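Local structure of putative acetyltransferase (Nocardia farcinica, 3D9W) at residues 138-142 / 180-184; 161-165 / 187-191; 130-134 / 146-150. The protein probably transfers an acetyl group from acetyl-CoA to the amino group of arylamine substrates, as in other arylamine N-acetyltransferases. One frame throughout, in Å; residues are numbered along the deposited sequence.

Interaction 1: residues 138-142 / 180-184; sequences GFGRG and HQFGR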
loop_
_atom_site.group_PDB
_atom_site.type_symbol
_atom_site.label_atom_id
_atom_site.label_comp_id
_atom_site.label_asym_id
_atom_site.label_seq_id
_atom_site.Cartn_x
_atom_site.Cartn_y
_atom_site.Cartn_z
ATOM N N GLY A 138 -1.036 1.345 -1.317
ATOM C CA GLY A 138 -0.083 0.332 -0.903
ATOM C C GLY A 138 0.131 0.162 0.587
ATOM O O GLY A 138 0.995 -0.621 0.998
ATOM N N PHE A 139 -0.647 0.879 1.400
ATOM C CA PHE A 139 -0.491 0.782 2.845
ATOM C C PHE A 139 -0.882 -0.607 3.349
ATOM O O PHE A 139 -0.287 -1.117 4.297
ATOM C CB PHE A 139 -1.329 1.846 3.570
ATOM C CG PHE A 139 -1.004 1.971 5.046
ATOM C CD1 PHE A 139 0.189 2.559 5.468
ATOM C CD2 PHE A 139 -1.868 1.456 6.011
ATOM C CE1 PHE A 139 0.515 2.632 6.828
ATOM C CE2 PHE A 139 -1.551 1.523 7.376
ATOM C CZ PHE A 139 -0.355 2.113 7.781
ATOM N N GLY A 140 -1.887 -1.210 2.718
ATOM C CA GLY A 140 -2.320 -2.527 3.131
ATOM C C GLY A 140 -3.621 -2.479 3.894
ATOM O O GLY A 140 -4.230 -3.511 4.137
ATOM N N ARG A 141 -4.043 -1.276 4.272
ATOM C CA ARG A 141 -5.284 -1.081 5.009
ATOM C C ARG A 141 -6.067 0.073 4.385
ATOM O O ARG A 141 -6.590 0.939 5.086
ATOM C CB ARG A 141 -4.976 -0.769 6.474
ATOM C CG ARG A 141 -6.193 -0.676 7.398
ATOM C CD ARG A 141 -5.723 -0.455 8.822
ATOM N NE ARG A 141 -6.794 -0.391 9.812
ATOM C CZ ARG A 141 -7.657 0.612 9.927
ATOM N NH1 ARG A 141 -7.600 1.657 9.105
ATOM N NH2 ARG A 141 -8.561 0.579 10.892
ATOM N N GLY A 142 -6.148 0.078 3.061
ATOM C CA GLY A 142 -6.857 1.139 2.387
ATOM C C GLY A 142 -6.120 2.434 2.618
ATOM O O GLY A 142 -4.921 2.412 2.883
ATOM N N HIS A 180 -5.186 10.526 9.936
ATOM C CA HIS A 180 -5.539 9.820 11.169
ATOM C C HIS A 180 -6.546 8.716 10.884
ATOM O O HIS A 180 -7.533 8.948 10.216
ATOM C CB HIS A 180 -6.162 10.789 12.179
ATOM C CG HIS A 180 -5.220 11.837 12.689
ATOM N ND1 HIS A 180 -4.398 11.633 13.776
ATOM C CD2 HIS A 180 -4.987 13.104 12.273
ATOM C CE1 HIS A 180 -3.703 12.732 14.011
ATOM N NE2 HIS A 180 -4.041 13.640 13.113
ATOM N N GLN A 181 -6.309 7.517 11.402
ATOM C CA GLN A 181 -7.236 6.415 11.183
ATOM C C GLN A 181 -7.744 5.929 12.524
ATOM O O GLN A 181 -7.036 6.036 13.517
ATOM C CB GLN A 181 -6.535 5.256 10.479
ATOM C CG GLN A 181 -5.407 4.662 11.295
ATOM C CD GLN A 181 -4.954 3.312 10.785
ATOM O OE1 GLN A 181 -4.695 3.141 9.599
ATOM N NE2 GLN A 181 -4.848 2.344 11.686
ATOM N N PHE A 182 -8.969 5.404 12.552
ATOM C CA PHE A 182 -9.563 4.869 13.779
ATOM C C PHE A 182 -9.401 3.355 13.741
ATOM O O PHE A 182 -9.742 2.721 12.745
ATOM C CB PHE A 182 -11.047 5.217 13.870
ATOM C CG PHE A 182 -11.653 4.903 15.204
ATOM C CD1 PHE A 182 -11.396 5.713 16.310
ATOM C CD2 PHE A 182 -12.432 3.763 15.375
ATOM C CE1 PHE A 182 -11.901 5.385 17.569
ATOM C CE2 PHE A 182 -12.948 3.422 16.636
ATOM C CZ PHE A 182 -12.679 4.236 17.734
ATOM N N GLY A 183 -8.881 2.774 14.819
ATOM C CA GLY A 183 -8.667 1.338 14.845
ATOM C C GLY A 183 -8.530 0.687 16.212
ATOM O O GLY A 183 -8.888 1.270 17.232
ATOM N N ARG A 184 -7.999 -0.534 16.216
ATOM C CA ARG A 184 -7.823 -1.335 17.427
ATOM C C ARG A 184 -7.488 -0.588 18.708
ATOM O O ARG A 184 -7.889 -1.015 19.796
ATOM C CB ARG A 184 -6.757 -2.402 17.208
ATOM C CG ARG A 184 -6.946 -3.238 15.954
ATOM C CD ARG A 184 -6.643 -4.695 16.281
ATOM N NE ARG A 184 -5.534 -4.825 17.232
ATOM C CZ ARG A 184 -4.247 -4.707 16.914
ATOM N NH1 ARG A 184 -3.883 -4.460 15.658
ATOM N NH2 ARG A 184 -3.326 -4.835 17.862
HETATM O O HOH W 1 -9.625 3.941 9.484
#
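Arg141 reaches across to Gln181 and the backbone just beyond it, and the polar contacts centre on its guanidinium. NH2 donates to Phe182 O at 3.1 Å, a weak bond because the N-H...O angle is 132°; the acceptor lies at the guanidinium edge, near its plane. The same NH2 forms a salt bridge with Glu243. Water 1, also in that plane, accepts from Arg141 NH1 at 3.1 Å and, weakly, from Phe182 N, adding a second path to the strand backbone. The side chain is straight from CG to NE with CG anti to the backbone N (chi1 -174°), which carries the charge out of the loop to the strand.

The remaining contacts are packing. The Gln181 amide covers one guanidinium face, NE2 3.7 Å from Arg141 CZ, the two planes inclined by 34°. Gln181 OE1 is 3.3 Å from Arg141 NH1 at an angle too poor for a bond; its hydrogen-bond partner is Arg190 NE. Phe139 reaches the same amide more loosely, CE2 4.2 Å from OE1, while its ring meets His119 edge-to-face. Gly183 runs past NH2 without a side chain.

The arrangement, a loop arginine whose guanidinium is salt-bridged to Glu243, covered by Gln181 and weakly bonded to a strand carbonyl, joins the 138-142 loop to strand 175-183 of the antiparallel sheet in the arylamine N-acetyltransferase fold.

Interaction 2: residues 161-165 / 187-191; sequences WRFRL and WVDRY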
loop_
_atom_site.group_PDB
_atom_site.type_symbol
_atom_site.label_atom_id
_atom_site.label_comp_id
_atom_site.label_asym_id
_atom_site.label_seq_id
_atom_site.Cartn_x
_atom_site.Cartn_y
_atom_site.Cartn_z
ATOM N N TRP A 161 -14.598 3.167 6.984
ATOM C CA TRP A 161 -13.435 3.417 7.817
ATOM C C TRP A 161 -13.359 4.912 8.083
ATOM O O TRP A 161 -13.543 5.708 7.172
ATOM C CB TRP A 161 -12.190 2.899 7.102
ATOM C CG TRP A 161 -12.361 1.468 6.662
ATOM C CD1 TRP A 161 -13.054 1.020 5.567
ATOM C CD2 TRP A 161 -11.927 0.298 7.367
ATOM N NE1 TRP A 161 -13.082 -0.355 5.556
ATOM C CE2 TRP A 161 -12.399 -0.823 6.650
ATOM C CE3 TRP A 161 -11.189 0.089 8.536
ATOM C CZ2 TRP A 161 -12.158 -2.136 7.068
ATOM C CZ3 TRP A 161 -10.951 -1.214 8.949
ATOM C CH2 TRP A 161 -11.435 -2.311 8.216
ATOM N N ARG A 162 -13.102 5.279 9.335
ATOM C CA ARG A 162 -13.048 6.677 9.747
ATOM C C ARG A 162 -11.641 7.275 9.735
ATOM O O ARG A 162 -10.690 6.655 10.213
ATOM C CB ARG A 162 -13.659 6.801 11.139
ATOM C CG ARG A 162 -15.038 6.164 11.253
ATOM C CD ARG A 162 -15.280 5.554 12.637
ATOM N NE ARG A 162 -15.180 6.543 13.710
ATOM C CZ ARG A 162 -15.167 6.244 15.008
ATOM N NH1 ARG A 162 -15.245 4.975 15.389
ATOM N NH2 ARG A 162 -15.079 7.206 15.927
ATOM N N PHE A 163 -11.532 8.494 9.200
ATOM C CA PHE A 163 -10.264 9.211 9.091
ATOM C C PHE A 163 -10.374 10.698 9.434
ATOM O O PHE A 163 -11.457 11.221 9.719
ATOM C CB PHE A 163 -9.706 9.115 7.666
ATOM C CG PHE A 163 -9.454 7.718 7.197
ATOM C CD1 PHE A 163 -8.269 7.070 7.503
ATOM C CD2 PHE A 163 -10.408 7.046 6.441
ATOM C CE1 PHE A 163 -8.033 5.766 7.058
ATOM C CE2 PHE A 163 -10.185 5.748 5.993
ATOM C CZ PHE A 163 -8.994 5.106 6.303
ATOM N N ARG A 164 -9.216 11.359 9.371
ATOM C CA ARG A 164 -9.044 12.787 9.636
ATOM C C ARG A 164 -7.769 13.224 8.928
ATOM O O ARG A 164 -6.700 12.681 9.187
ATOM C CB ARG A 164 -8.860 13.067 11.132
ATOM C CG ARG A 164 -10.106 13.020 11.980
ATOM C CD ARG A 164 -9.737 13.148 13.462
ATOM N NE ARG A 164 -10.903 12.950 14.327
ATOM C CZ ARG A 164 -10.855 12.811 15.651
ATOM N NH1 ARG A 164 -9.682 12.846 16.284
ATOM N NH2 ARG A 164 -11.987 12.640 16.344
ATOM N N LEU A 165 -7.884 14.188 8.025
ATOM C CA LEU A 165 -6.714 14.695 7.328
ATOM C C LEU A 165 -6.366 16.000 8.029
ATOM O O LEU A 165 -7.218 16.879 8.204
ATOM C CB LEU A 165 -7.009 14.960 5.849
ATOM C CG LEU A 165 -5.865 14.644 4.879
ATOM C CD1 LEU A 165 -6.024 15.486 3.629
ATOM C CD2 LEU A 165 -4.517 14.930 5.515
ATOM N N TRP A 187 -8.317 6.276 17.952
ATOM C CA TRP A 187 -7.740 7.118 16.925
ATOM C C TRP A 187 -6.226 7.048 16.977
ATOM O O TRP A 187 -5.630 6.696 17.993
ATOM C CB TRP A 187 -8.184 8.561 17.089
ATOM C CG TRP A 187 -9.512 8.806 16.501
ATOM C CD1 TRP A 187 -10.712 8.793 17.146
ATOM C CD2 TRP A 187 -9.795 9.044 15.119
ATOM N NE1 TRP A 187 -11.733 9.005 16.247
ATOM C CE2 TRP A 187 -11.199 9.164 14.996
ATOM C CE3 TRP A 187 -8.999 9.167 13.970
ATOM C CZ2 TRP A 187 -11.826 9.401 13.773
ATOM C CZ3 TRP A 187 -9.621 9.403 12.750
ATOM C CH2 TRP A 187 -11.027 9.517 12.663
ATOM N N VAL A 188 -5.594 7.385 15.869
ATOM C CA VAL A 188 -4.155 7.356 15.829
ATOM C C VAL A 188 -3.667 7.958 14.523
ATOM O O VAL A 188 -4.394 8.004 13.521
ATOM C CB VAL A 188 -3.623 5.907 15.982
ATOM C CG1 VAL A 188 -3.945 5.096 14.745
ATOM C CG2 VAL A 188 -2.134 5.922 16.234
ATOM N N ASP A 189 -2.433 8.445 14.558
ATOM C CA ASP A 189 -1.803 9.025 13.396
ATOM C C ASP A 189 -1.170 7.879 12.606
ATOM O O ASP A 189 -0.291 7.168 13.098
ATOM C CB ASP A 189 -0.750 10.036 13.845
ATOM C CG ASP A 189 0.214 9.459 14.875
ATOM O OD1 ASP A 189 1.140 8.712 14.485
ATOM O OD2 ASP A 189 0.043 9.742 16.082
ATOM N N ARG A 190 -1.650 7.672 11.389
ATOM C CA ARG A 190 -1.102 6.615 10.570
ATOM C C ARG A 190 0.288 7.068 10.143
ATOM O O ARG A 190 1.289 6.488 10.558
ATOM C CB ARG A 190 -1.988 6.357 9.339
ATOM C CG ARG A 190 -1.459 5.247 8.430
ATOM C CD ARG A 190 -2.236 5.086 7.126
ATOM N NE ARG A 190 -3.486 4.354 7.306
ATOM C CZ ARG A 190 -4.165 3.778 6.317
ATOM N NH1 ARG A 190 -3.711 3.847 5.070
ATOM N NH2 ARG A 190 -5.297 3.128 6.574
ATOM N N TYR A 191 0.351 8.126 9.345
ATOM C CA TYR A 191 1.622 8.628 8.860
ATOM C C TYR A 191 1.603 10.121 8.600
ATOM O O TYR A 191 0.591 10.780 8.779
ATOM C CB TYR A 191 1.991 7.906 7.563
ATOM C CG TYR A 191 0.929 7.968 6.469
ATOM C CD1 TYR A 191 0.469 9.189 5.968
ATOM C CD2 TYR A 191 0.387 6.797 5.934
ATOM C CE1 TYR A 191 -0.503 9.237 4.968
ATOM C CE2 TYR A 191 -0.582 6.839 4.937
ATOM C CZ TYR A 191 -1.022 8.056 4.461
ATOM O OH TYR A 191 -1.989 8.082 3.487
#
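The indole of Trp187 carries the guanidinium of Arg164 flat on one face, has Phe163 O at its edge, and is approached by Arg162 with its guanidinium plane turned 90° to the ring. The first of these is a cation-pi stack: the two flat groups are 9° from parallel, and Arg164 CZ stands 3.9 Å from the centroid of the five-membered ring. The aliphatic part of the same arginine continues the cover, CD making a CH-pi contact 4.0 Å from the centroid of the six-membered ring. An extended chain from CG to NE lets Arg164 lie along the whole bicycle, CG near CH2 and CZ3 at one end and NH2 3.6 Å from NE1 at the other.

The two segments belong to strands 161-169 and 188-193, which lie on either side of strand 175-183 in the antiparallel sheet. Trp187 sits where the chain turns a corner before strand 188-193, with CG anti to its carbonyl carbon (chi1 -82°), and its six-membered ring extends over strand 175-183 to the backbone of 162-164. There CH2 comes 3.4 Å from Phe163 O. Phe182 of the intervening strand meets the Trp187 ring edge-to-face and also makes a cation-pi contact with Arg162, whose NE pairs with Glu155. Thus Arg164, Trp187, Phe182 and Arg162 form one run in which the two aromatic rings, edge to face, stand between the two arginines.

On the other face of strand 161-169, Phe163 starts out away from 187-191, but the end of its ring comes near Arg190. The charged end of Arg190 is held by Gln181, by backbone carbonyls of the 138-142 loop and by Asp136. Its NH2 lies in the plane of the Phe163 ring, at the edge, 3.8 Å from CE1.

Interaction 3: residues 130-134 / 146-150; sequences DRVWM and PYELR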
loop_
_atom_site.group_PDB
_atom_site.type_symbol
_atom_site.label_atom_id
_atom_site.label_comp_id
_atom_site.label_asym_id
_atom_site.label_seq_id
_atom_site.Cartn_x
_atom_site.Cartn_y
_atom_site.Cartn_z
ATOM N N ASP A 130 -10.203 20.731 -10.638
ATOM C CA ASP A 130 -8.856 20.936 -10.132
ATOM C C ASP A 130 -8.575 20.343 -8.757
ATOM O O ASP A 130 -7.522 20.608 -8.179
ATOM C CB ASP A 130 -8.547 22.435 -10.098
ATOM C CG ASP A 130 -9.316 23.225 -11.161
ATOM O OD1 ASP A 130 -8.669 24.039 -11.865
ATOM O OD2 ASP A 130 -10.563 23.048 -11.283
ATOM N N ARG A 131 -9.499 19.552 -8.226
ATOM C CA ARG A 131 -9.291 18.966 -6.907
ATOM C C ARG A 131 -8.148 17.988 -6.938
ATOM O O ARG A 131 -7.937 17.311 -7.927
ATOM C CB ARG A 131 -10.552 18.276 -6.420
ATOM C CG ARG A 131 -11.618 19.249 -5.998
ATOM C CD ARG A 131 -12.950 18.786 -6.483
ATOM N NE ARG A 131 -13.687 18.008 -5.504
ATOM C CZ ARG A 131 -14.622 17.136 -5.850
ATOM N NH1 ARG A 131 -14.884 16.950 -7.143
ATOM N NH2 ARG A 131 -15.317 16.478 -4.921
ATOM N N VAL A 132 -7.406 17.930 -5.843
ATOM C CA VAL A 132 -6.259 17.043 -5.722
ATOM C C VAL A 132 -6.624 15.817 -4.894
ATOM O O VAL A 132 -7.134 15.941 -3.781
ATOM C CB VAL A 132 -5.101 17.771 -5.039
ATOM C CG1 VAL A 132 -3.935 16.830 -4.832
ATOM C CG2 VAL A 132 -4.695 18.968 -5.879
ATOM N N TRP A 133 -6.366 14.632 -5.434
ATOM C CA TRP A 133 -6.682 13.415 -4.708
ATOM C C TRP A 133 -5.460 12.602 -4.312
ATOM O O TRP A 133 -4.537 12.404 -5.108
ATOM C CB TRP A 133 -7.643 12.556 -5.520
ATOM C CG TRP A 133 -8.881 13.294 -5.829
ATOM C CD1 TRP A 133 -9.126 14.067 -6.927
ATOM C CD2 TRP A 133 -10.026 13.416 -4.987
ATOM N NE1 TRP A 133 -10.357 14.668 -6.820
ATOM C CE2 TRP A 133 -10.933 14.285 -5.637
ATOM C CE3 TRP A 133 -10.374 12.880 -3.742
ATOM C CZ2 TRP A 133 -12.169 14.628 -5.087
ATOM C CZ3 TRP A 133 -11.598 13.219 -3.190
ATOM C CH2 TRP A 133 -12.485 14.090 -3.866
ATOM N N MET A 134 -5.465 12.145 -3.063
ATOM C CA MET A 134 -4.381 11.338 -2.530
ATOM C C MET A 134 -4.774 9.883 -2.638
ATOM O O MET A 134 -5.801 9.476 -2.105
ATOM C CB MET A 134 -4.131 11.686 -1.067
ATOM C CG MET A 134 -3.603 13.083 -0.858
ATOM S SD MET A 134 -2.068 13.281 -1.742
ATOM C CE MET A 134 -1.090 11.989 -0.948
ATOM N N PRO A 146 -9.936 7.325 -2.717
ATOM C CA PRO A 146 -8.944 8.380 -2.528
ATOM C C PRO A 146 -9.483 9.468 -1.606
ATOM O O PRO A 146 -10.690 9.686 -1.525
ATOM C CB PRO A 146 -8.720 8.885 -3.943
ATOM C CG PRO A 146 -10.085 8.748 -4.550
ATOM C CD PRO A 146 -10.529 7.391 -4.063
ATOM N N TYR A 147 -8.592 10.131 -0.885
ATOM C CA TYR A 147 -9.013 11.212 -0.017
ATOM C C TYR A 147 -8.463 12.520 -0.566
ATOM O O TYR A 147 -7.304 12.601 -0.965
ATOM C CB TYR A 147 -8.553 10.983 1.425
ATOM C CG TYR A 147 -7.072 10.796 1.637
ATOM C CD1 TYR A 147 -6.486 9.538 1.534
ATOM C CD2 TYR A 147 -6.269 11.868 2.022
ATOM C CE1 TYR A 147 -5.141 9.351 1.823
ATOM C CE2 TYR A 147 -4.928 11.695 2.311
ATOM C CZ TYR A 147 -4.368 10.435 2.214
ATOM O OH TYR A 147 -3.037 10.269 2.522
ATOM N N GLU A 148 -9.321 13.532 -0.611
ATOM C CA GLU A 148 -8.949 14.838 -1.134
ATOM C C GLU A 148 -7.794 15.463 -0.361
ATOM O O GLU A 148 -7.721 15.351 0.866
ATOM C CB GLU A 148 -10.171 15.757 -1.112
ATOM C CG GLU A 148 -9.879 17.203 -1.460
ATOM C CD GLU A 148 -11.116 17.950 -1.924
ATOM O OE1 GLU A 148 -12.162 17.862 -1.238
ATOM O OE2 GLU A 148 -11.037 18.630 -2.974
ATOM N N LEU A 149 -6.887 16.123 -1.076
ATOM C CA LEU A 149 -5.739 16.747 -0.429
ATOM C C LEU A 149 -6.072 18.111 0.175
ATOM O O LEU A 149 -5.528 19.119 -0.263
ATOM C CB LEU A 149 -4.581 16.915 -1.426
ATOM C CG LEU A 149 -3.134 16.959 -0.910
ATOM C CD1 LEU A 149 -2.461 18.211 -1.413
ATOM C CD2 LEU A 149 -3.089 16.898 0.615
ATOM N N ARG A 150 -6.953 18.145 1.174
ATOM C CA ARG A 150 -7.315 19.403 1.836
ATOM C C ARG A 150 -7.588 19.174 3.327
ATOM O O ARG A 150 -7.938 18.079 3.738
ATOM C CB ARG A 150 -8.556 20.022 1.196
ATOM C CG ARG A 150 -9.839 19.306 1.553
ATOM C CD ARG A 150 -11.040 19.996 0.948
ATOM N NE ARG A 150 -12.262 19.225 1.153
ATOM C CZ ARG A 150 -12.920 19.145 2.305
ATOM N NH1 ARG A 150 -12.479 19.797 3.373
ATOM N NH2 ARG A 150 -14.018 18.405 2.389
#
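Val132 O takes a hydrogen bond from Leu149 N, just past the end of strand 147-148, at 2.7 Å and nearly straight with an N-H...O angle of 167°, and a weaker CA-H...O contact from Glu148, whose CA is 3.4 Å away. Further along, Met134 and Tyr147 form a reciprocal backbone pair, Met134 N to Tyr147 O at 2.8 Å and Tyr147 N to Met134 O at 3.1 Å. Trp133 with Glu148 is the neighbouring antiparallel non-hydrogen-bonded pair.

These bonds close the beta hairpin of strands 132-135 and 147-148, whose second strand is an outermost strand of the large antiparallel sheet. Its two faces differ. On one, Met134 rests on Tyr147: CB is over the ring face, offset toward the rim, 3.5 Å from the centroid. Tyr147 has CG between the backbone N and the carbonyl carbon (chi1 57°), which brings its ring back across Met134; its OH is hydrogen-bonded to Tyr191 OH. Leu149 joins them, its CG 3.9 Å from Met134 CG, and its CB also packs on Val132 CG1.

On the other face Trp133 and Glu148 meet, Glu148 CB over the six-membered ring, 4.0 Å from its centroid, while Trp133 CB touches Pro146 CB. Helix 35-48 covers this side through Leu35, Leu38 and Val42. The Trp133 edge, at CZ2, also points into the guanidinium face of Arg131. Glu148 extends past the ring so that its carboxylate lies between two arginines: a long salt bridge to NE of Arg131, whose NH1 pairs more firmly with Asp129, and a closer one to Arg150 NE, which meets OE1 from above the carboxylate plane. An inverse gamma turn centred on Leu149 swings Arg150 back into that reach.

Following the chain from the N terminus, 130-134 pairs first with 146-150, so interaction 3 closes the hairpin loop that carries 138-142. That loop segment meets 180-184 only after the chain has left the hairpin, so interaction 1 crosses interaction 3. Interaction 2 starts at 161-165, between the segments of interaction 1, and ends at 187-191 beyond them, so these two also cross; interactions 3 and 2 follow in series. Interactions 1 and 2 meet through adjacent strands 161-169, 175-183 and 188-193 and through Arg190. Interactions 2 and 3 touch at the Tyr191-Tyr147 hydroxyl bond and at Leu165. Together they tie the edge hairpin and its loop to the later strands of the sheet.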